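Local coordinates for phenazine biosynthesis protein, PhzF family (PDB 3EDN) that is of unproven function but belongs to the PhzF family of phenazine biosynthesis proteins and is probably an isomerase-like enzyme with a diaminopimelate epimerase-like fold, at residues His263-Asp275 against Glu279-Tyr291. Numbering follows the deposited sequence.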
ATOM      1  N   HIS A 263      10.498 -33.257  11.763  1.00 12.23           N
ATOM      2  CA  HIS A 263      11.943 -33.062  11.551  1.00 12.43           C
ATOM      3  C   HIS A 263      12.421 -31.657  11.862  1.00 12.79           C
ATOM      4  O   HIS A 263      13.444 -31.201  11.333  1.00 14.26           O
ATOM      5  CB  HIS A 263      12.325 -33.490  10.138  1.00 14.11           C
ATOM      6  CG  HIS A 263      11.691 -34.785   9.756  1.00 15.56           C
ATOM      7  ND1 HIS A 263      10.726 -34.887   8.775  1.00 17.28           N
ATOM      8  CD2 HIS A 263      11.812 -36.018  10.298  1.00 15.82           C
ATOM      9  CE1 HIS A 263      10.313 -36.143   8.701  1.00 16.38           C
ATOM     10  NE2 HIS A 263      10.957 -36.847   9.611  1.00 17.83           N
ATOM     11  N   LYS A 264      11.658 -30.960  12.701  1.00 12.28           N
ATOM     12  CA  LYS A 264      12.006 -29.619  13.126  1.00 11.79           C
ATOM     13  C   LYS A 264      12.295 -29.631  14.618  1.00 10.39           C
ATOM     14  O   LYS A 264      12.322 -30.697  15.250  1.00 10.47           O
ATOM     15  CB  LYS A 264      10.855 -28.660  12.834  1.00 13.08           C
ATOM     16  CG  LYS A 264      10.365 -28.675  11.393  1.00 17.40           C
ATOM     17  CD  LYS A 264      11.145 -27.715  10.559  1.00 19.67           C
ATOM     18  CE  LYS A 264      10.226 -26.967   9.576  1.00 20.64           C
ATOM     19  NZ  LYS A 264      10.911 -25.758   9.020  1.00 20.51           N
ATOM     20  N   ASP A 265      12.525 -28.457  15.190  1.00 10.87           N
ATOM     21  CA  ASP A 265      12.758 -28.389  16.633  1.00 11.09           C
ATOM     22  C   ASP A 265      12.460 -26.993  17.139  1.00 11.70           C
ATOM     23  O   ASP A 265      13.366 -26.176  17.357  1.00 11.56           O
ATOM     24  CB  ASP A 265      14.186 -28.814  17.012  1.00 12.56           C
ATOM     25  CG  ASP A 265      14.398 -28.822  18.518  1.00 15.02           C
ATOM     26  OD1 ASP A 265      13.426 -29.052  19.261  1.00 15.70           O
ATOM     27  OD2 ASP A 265      15.531 -28.552  18.966  1.00 18.00           O
ATOM     28  N   GLY A 266      11.172 -26.737  17.315  1.00 10.54           N
ATOM     29  CA  GLY A 266      10.714 -25.423  17.719  1.00  9.67           C
ATOM     30  C   GLY A 266      10.498 -25.354  19.212  1.00  9.22           C
ATOM     31  O   GLY A 266      10.121 -26.352  19.846  1.00 10.08           O
ATOM     32  N   ARG A 267      10.753 -24.180  19.766  1.00  8.79           N
ATOM     33  CA  ARG A 267      10.497 -23.929  21.181  0.50  9.90           C
ATOM     34  C   ARG A 267       9.891 -22.546  21.337  1.00  9.84           C
ATOM     35  O   ARG A 267      10.305 -21.589  20.685  1.00 10.48           O
ATOM     36  CB  ARG A 267      11.771 -24.069  22.017  0.50 12.70           C
ATOM     37  CG  ARG A 267      12.227 -25.514  22.189  0.50 14.53           C
ATOM     38  CD  ARG A 267      13.304 -25.660  23.259  0.50 16.30           C
ATOM     39  NE  ARG A 267      14.546 -24.965  22.917  0.50 18.23           N
ATOM     40  CZ  ARG A 267      15.543 -25.501  22.210  0.50 18.47           C
ATOM     41  NH1 ARG A 267      15.452 -26.749  21.764  0.50 18.54           N
ATOM     42  NH2 ARG A 267      16.638 -24.790  21.954  0.50 18.13           N
ATOM     43  N   VAL A 268       8.880 -22.461  22.184  1.00  8.78           N
ATOM     44  CA  VAL A 268       8.264 -21.195  22.533  1.00  8.79           C
ATOM     45  C   VAL A 268       8.276 -21.055  24.044  1.00  8.17           C
ATOM     46  O   VAL A 268       7.881 -21.977  24.765  1.00  8.75           O
ATOM     47  CB  VAL A 268       6.832 -21.087  22.029  1.00  8.94           C
ATOM     48  CG1 VAL A 268       6.275 -19.693  22.316  1.00  9.83           C
ATOM     49  CG2 VAL A 268       6.784 -21.391  20.549  1.00  9.88           C
ATOM     50  N   THR A 269       8.772 -19.919  24.529  1.00  8.08           N
ATOM     51  CA  THR A 269       8.686 -19.626  25.961  1.00  9.02           C
ATOM     52  C   THR A 269       7.374 -18.919  26.270  1.00  9.33           C
ATOM     53  O   THR A 269       7.008 -17.960  25.600  1.00  9.50           O
ATOM     54  CB  THR A 269       9.902 -18.803  26.413  1.00  8.63           C
ATOM     55  OG1 THR A 269      11.092 -19.558  26.138  1.00  9.96           O
ATOM     56  CG2 THR A 269       9.835 -18.501  27.916  1.00 10.56           C
ATOM     57  N   VAL A 270       6.655 -19.420  27.270  1.00  8.46           N
ATOM     58  CA  VAL A 270       5.364 -18.849  27.650  1.00  8.36           C
ATOM     59  C   VAL A 270       5.419 -18.324  29.068  1.00  9.48           C
ATOM     60  O   VAL A 270       5.816 -19.063  29.973  1.00  9.84           O
ATOM     61  CB  VAL A 270       4.208 -19.854  27.486  1.00  9.00           C
ATOM     62  CG1 VAL A 270       2.855 -19.143  27.718  1.00 10.27           C
ATOM     63  CG2 VAL A 270       4.273 -20.520  26.099  1.00 10.07           C
ATOM     64  N   TYR A 271       5.047 -17.060  29.239  1.00  9.36           N
ATOM     65  CA  TYR A 271       5.024 -16.425  30.560  1.00 10.95           C
ATOM     66  C   TYR A 271       3.582 -16.252  31.004  1.00 10.80           C
ATOM     67  O   TYR A 271       2.745 -15.711  30.260  1.00 11.79           O
ATOM     68  CB  TYR A 271       5.693 -15.050  30.512  1.00 13.78           C
ATOM     69  CG  TYR A 271       7.069 -15.066  29.904  1.00 15.48           C
ATOM     70  CD1 TYR A 271       8.195 -15.043  30.703  1.00 16.78           C
ATOM     71  CD2 TYR A 271       7.236 -15.132  28.518  1.00 15.68           C
ATOM     72  CE1 TYR A 271       9.476 -15.073  30.139  1.00 17.24           C
ATOM     73  CE2 TYR A 271       8.483 -15.162  27.960  1.00 16.92           C
ATOM     74  CZ  TYR A 271       9.595 -15.126  28.764  1.00 16.61           C
ATOM     75  OH  TYR A 271      10.850 -15.154  28.181  1.00 17.73           O
ATOM     76  N   VAL A 272       3.279 -16.734  32.208  1.00 10.24           N
ATOM     77  CA  VAL A 272       1.921 -16.670  32.732  1.00 10.51           C
ATOM     78  C   VAL A 272       1.963 -15.817  33.987  1.00 12.41           C
ATOM     79  O   VAL A 272       2.726 -16.115  34.907  1.00 12.03           O
ATOM     80  CB  VAL A 272       1.394 -18.057  33.094  1.00 10.48           C
ATOM     81  CG1 VAL A 272      -0.077 -17.964  33.502  1.00 12.18           C
ATOM     82  CG2 VAL A 272       1.552 -19.006  31.914  1.00 11.69           C
ATOM     83  N   THR A 273       1.192 -14.734  33.988  1.00 12.66           N
ATOM     84  CA  THR A 273       1.233 -13.777  35.101  1.00 14.41           C
ATOM     85  C   THR A 273      -0.151 -13.611  35.699  1.00 15.52           C
ATOM     86  O   THR A 273      -1.157 -13.582  34.983  1.00 14.46           O
ATOM     87  CB  THR A 273       1.751 -12.414  34.626  1.00 16.17           C
ATOM     88  OG1 THR A 273       3.093 -12.572  34.142  1.00 17.56           O
ATOM     89  CG2 THR A 273       1.742 -11.391  35.764  1.00 17.08           C
ATOM     90  N   LYS A 274      -0.227 -13.522  37.019  1.00 16.98           N
ATOM     91  CA  LYS A 274      -1.485 -13.108  37.607  1.00 19.52           C
ATOM     92  C   LYS A 274      -1.276 -11.894  38.490  1.00 20.92           C
ATOM     93  O   LYS A 274      -0.249 -11.749  39.158  1.00 21.74           O
ATOM     94  CB  LYS A 274      -2.195 -14.235  38.345  1.00 21.48           C
ATOM     95  CG  LYS A 274      -1.419 -14.848  39.469  1.00 22.12           C
ATOM     96  CD  LYS A 274      -2.091 -16.151  39.932  1.00 23.29           C
ATOM     97  CE  LYS A 274      -1.106 -17.018  40.696  1.00 24.03           C
ATOM     98  NZ  LYS A 274      -1.766 -18.165  41.383  1.00 24.26           N
ATOM     99  N   ASP A 275      -2.247 -11.001  38.429  1.00 21.80           N
ATOM    100  CA  ASP A 275      -2.226  -9.804  39.233  1.00 22.25           C
ATOM    101  C   ASP A 275      -3.520  -9.790  40.010  1.00 22.30           C
ATOM    102  O   ASP A 275      -4.549 -10.227  39.500  1.00 22.08           O
ATOM    103  CB  ASP A 275      -2.131  -8.573  38.334  1.00 23.68           C
ATOM    104  CG  ASP A 275      -2.018  -7.282  39.122  1.00 24.42           C
ATOM    105  OD1 ASP A 275      -0.881  -6.774  39.242  1.00 25.87           O
ATOM    106  OD2 ASP A 275      -3.053  -6.771  39.628  1.00 25.44           O
ATOM    107  N   GLU A 279      -8.836 -10.258  36.184  1.00 18.80           N
ATOM    108  CA  GLU A 279      -9.809 -11.350  36.169  1.00 17.93           C
ATOM    109  C   GLU A 279      -9.280 -12.598  35.482  1.00 16.73           C
ATOM    110  O   GLU A 279      -9.741 -13.697  35.758  1.00 17.12           O
ATOM    111  CB  GLU A 279     -11.087 -10.914  35.457  1.00 18.77           C
ATOM    112  CG  GLU A 279     -11.850  -9.830  36.179  1.00 21.41           C
ATOM    113  CD  GLU A 279     -13.295  -9.730  35.719  1.00 22.43           C
ATOM    114  OE1 GLU A 279     -13.666 -10.364  34.693  1.00 23.60           O
ATOM    115  OE2 GLU A 279     -14.059  -9.013  36.397  1.00 23.72           O
ATOM    116  N   LYS A 280      -8.322 -12.425  34.576  1.00 15.98           N
ATOM    117  CA  LYS A 280      -7.776 -13.544  33.820  1.00 15.87           C
ATOM    118  C   LYS A 280      -6.263 -13.552  33.943  1.00 14.86           C
ATOM    119  O   LYS A 280      -5.645 -12.552  34.325  1.00 14.55           O
ATOM    120  CB  LYS A 280      -8.143 -13.428  32.330  1.00 18.12           C
ATOM    121  CG  LYS A 280      -9.641 -13.558  32.009  1.00 19.10           C
ATOM    122  CD  LYS A 280     -10.108 -15.002  31.962  1.00 21.41           C
ATOM    123  CE  LYS A 280     -11.567 -15.127  31.464  1.00 20.47           C
ATOM    124  NZ  LYS A 280     -11.655 -15.190  29.954  1.00 21.96           N
ATOM    125  N   LEU A 281      -5.662 -14.675  33.583  1.00 12.90           N
ATOM    126  CA  LEU A 281      -4.209 -14.735  33.470  1.00 12.08           C
ATOM    127  C   LEU A 281      -3.749 -13.810  32.349  1.00 12.41           C
ATOM    128  O   LEU A 281      -4.496 -13.515  31.404  1.00 12.80           O
ATOM    129  CB  LEU A 281      -3.728 -16.172  33.206  1.00 12.33           C
ATOM    130  CG  LEU A 281      -4.068 -17.238  34.257  1.00 12.47           C
ATOM    131  CD1 LEU A 281      -3.761 -18.639  33.765  1.00 13.32           C
ATOM    132  CD2 LEU A 281      -3.324 -16.979  35.555  1.00 12.41           C
ATOM    133  N   GLN A 282      -2.523 -13.320  32.488  1.00 11.95           N
ATOM    134  CA  GLN A 282      -1.877 -12.574  31.411  1.00 12.69           C
ATOM    135  C   GLN A 282      -0.894 -13.526  30.760  1.00 11.51           C
ATOM    136  O   GLN A 282      -0.152 -14.223  31.452  1.00 11.03           O
ATOM    137  CB  GLN A 282      -1.134 -11.366  31.973  1.00 15.24           C
ATOM    138  CG  GLN A 282      -0.275 -10.646  30.966  1.00 19.32           C
ATOM    139  CD  GLN A 282       0.503  -9.514  31.587  1.00 22.26           C
ATOM    140  OE1 GLN A 282      -0.071  -8.645  32.247  1.00 23.78           O
ATOM    141  NE2 GLN A 282       1.818  -9.507  31.373  1.00 23.45           N
ATOM    142  N   ILE A 283      -0.917 -13.584  29.429  1.00  9.09           N
ATOM    143  CA  ILE A 283      -0.053 -14.506  28.680  1.00  9.76           C
ATOM    144  C   ILE A 283       0.858 -13.723  27.764  1.00  9.39           C
ATOM    145  O   ILE A 283       0.387 -12.931  26.947  1.00 10.48           O
ATOM    146  CB  ILE A 283      -0.873 -15.522  27.842  1.00 10.33           C
ATOM    147  CG1 ILE A 283      -1.745 -16.393  28.754  1.00 11.99           C
ATOM    148  CG2 ILE A 283       0.058 -16.392  26.969  1.00 11.50           C
ATOM    149  CD1 ILE A 283      -0.948 -17.308  29.669  1.00 13.50           C
ATOM    150  N   ASP A 284       2.158 -13.926  27.933  1.00  9.78           N
ATOM    151  CA  ASP A 284       3.147 -13.463  26.957  1.00 10.13           C
ATOM    152  C   ASP A 284       3.852 -14.662  26.340  1.00 10.02           C
ATOM    153  O   ASP A 284       4.004 -15.709  26.959  1.00 10.26           O
ATOM    154  CB  ASP A 284       4.212 -12.591  27.629  1.00 12.71           C
ATOM    155  CG  ASP A 284       3.618 -11.404  28.393  1.00 15.31           C
ATOM    156  OD1 ASP A 284       3.112 -10.462  27.756  1.00 16.91           O
ATOM    157  OD2 ASP A 284       3.681 -11.394  29.648  1.00 17.42           O
ATOM    158  N   ILE A 285       4.344 -14.511  25.122  1.00  9.32           N
ATOM    159  CA  ILE A 285       5.244 -15.524  24.594  1.00  9.34           C
ATOM    160  C   ILE A 285       6.524 -14.868  24.111  1.00  8.72           C
ATOM    161  O   ILE A 285       6.562 -13.654  23.830  1.00  9.45           O
ATOM    162  CB  ILE A 285       4.611 -16.350  23.443  1.00  9.66           C
ATOM    163  CG1 ILE A 285       4.337 -15.470  22.218  1.00 10.32           C
ATOM    164  CG2 ILE A 285       3.325 -17.034  23.920  1.00 10.23           C
ATOM    165  CD1 ILE A 285       4.265 -16.241  20.901  1.00 12.25           C
ATOM    166  N   ALA A 286       7.581 -15.667  24.041  1.00  9.67           N
ATOM    167  CA  ALA A 286       8.850 -15.183  23.514  1.00 10.34           C
ATOM    168  C   ALA A 286       9.519 -16.281  22.721  1.00 10.42           C
ATOM    169  O   ALA A 286       9.389 -17.464  23.034  1.00 11.07           O
ATOM    170  CB  ALA A 286       9.768 -14.721  24.639  1.00 11.80           C
ATOM    171  N   GLY A 287      10.282 -15.883  21.711  1.00 10.59           N
ATOM    172  CA  GLY A 287      11.028 -16.857  20.963  1.00 11.35           C
ATOM    173  C   GLY A 287      12.291 -16.218  20.445  1.00  9.89           C
ATOM    174  O   GLY A 287      12.411 -14.984  20.375  1.00 10.26           O
ATOM    175  N   THR A 288      13.250 -17.065  20.115  1.00  9.98           N
ATOM    176  CA  THR A 288      14.391 -16.610  19.356  1.00  9.77           C
ATOM    177  C   THR A 288      14.133 -16.956  17.891  1.00  8.64           C
ATOM    178  O   THR A 288      13.055 -17.449  17.540  1.00  9.32           O
ATOM    179  CB  THR A 288      15.735 -17.191  19.880  1.00 10.12           C
ATOM    180  OG1 THR A 288      16.829 -16.454  19.302  1.00  9.81           O
ATOM    181  CG2 THR A 288      15.868 -18.669  19.550  1.00 10.02           C
ATOM    182  N   ALA A 289      15.103 -16.664  17.032  1.00  8.42           N
ATOM    183  CA  ALA A 289      14.979 -16.967  15.600  1.00  7.85           C
ATOM    184  C   ALA A 289      16.372 -17.115  15.025  1.00  8.21           C
ATOM    185  O   ALA A 289      17.377 -16.892  15.709  1.00  9.11           O
ATOM    186  CB  ALA A 289      14.213 -15.861  14.868  1.00  9.25           C
ATOM    187  N   VAL A 290      16.440 -17.480  13.750  1.00  7.20           N
ATOM    188  CA  VAL A 290      17.734 -17.725  13.119  1.00  8.72           C
ATOM    189  C   VAL A 290      17.662 -17.443  11.620  1.00  9.40           C
ATOM    190  O   VAL A 290      16.676 -17.772  10.969  1.00  8.69           O
ATOM    191  CB  VAL A 290      18.233 -19.174  13.389  1.00  9.60           C
ATOM    192  CG1 VAL A 290      17.351 -20.197  12.697  1.00 10.32           C
ATOM    193  CG2 VAL A 290      19.667 -19.352  12.960  1.00 11.11           C
ATOM    194  N   TYR A 291      18.714 -16.815  11.096  1.00  8.57           N
ATOM    195  CA  TYR A 291      18.875 -16.609   9.653  1.00  8.71           C
ATOM    196  C   TYR A 291      18.907 -17.950   8.936  1.00  8.36           C
ATOM    197  O   TYR A 291      19.603 -18.875   9.376  1.00  9.19           O
ATOM    198  CB  TYR A 291      20.211 -15.899   9.415  1.00  9.71           C
ATOM    199  CG  TYR A 291      20.635 -15.833   7.959  1.00  9.92           C
ATOM    200  CD1 TYR A 291      20.219 -14.777   7.142  1.00  9.67           C
ATOM    201  CD2 TYR A 291      21.433 -16.823   7.396  1.00 10.96           C
ATOM    202  CE1 TYR A 291      20.601 -14.708   5.807  1.00 11.09           C
ATOM    203  CE2 TYR A 291      21.811 -16.771   6.058  1.00 11.81           C
ATOM    204  CZ  TYR A 291      21.407 -15.691   5.282  1.00  9.64           C
ATOM    205  OH  TYR A 291      21.783 -15.624   3.939  1.00 11.42           O
TER
HETATM  206  O   HOH W   1      12.503 -19.956  20.739  1.00 12.95           O
HETATM  207  O   HOH W   2       2.598 -12.961  31.449  1.00 16.95           O
HETATM  208  O   HOH W   3      -3.288 -11.511  35.575  1.00 20.67           O
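T273 O is gripped twice in an antiparallel beta hairpin of the diaminopimelate epimerase-like fold: the N-H of Q282 meets it in the carbonyl plane at 2.9 Å from Q282 N, almost straight at 175°, and a water that also bridges D275 N and K280 O donates to it. T273 N returns a bond to Q282 O, and two bonds each pair Y271 with D284 and T269 with A286. Beyond A286 the strands part, and a second water takes over, donating to R267 O and accepting from T288 N.

On one face Y271 lies across D284, its ring plane 62° from the carboxylate. A chi1 of -52° sets the ring beside the backbone N; its CD2-CE2 edge faces D284 O and A286 CB, with CE2 touching A286 CB at 3.6 Å. Q282 NE2 donates to the syn side of D284 OD2 at 3.2 Å; a third water, 2.6 Å from the same D284 OD2, also reaches T273 OG1. D284 OD1 forms a salt bridge with R122 NE of strand 117-122, which should stabilise the negative charge.

The opposite face is aliphatic and packs against helix 230-244, where V272 meets A241, L281 meets T242 and I283 meets A238. V268 and I285 cross at a slant, while V272 and I283 run side by side. Strand 251-258 pairs with 266-273 on its other edge and 117-122 with 282-298, so the hairpin sits between them. V272 spreads its methyls between two neighbours: CG1 rests 3.8 Å from L281 CD1, and CG2 lies 3.8 Å from I283 CD1.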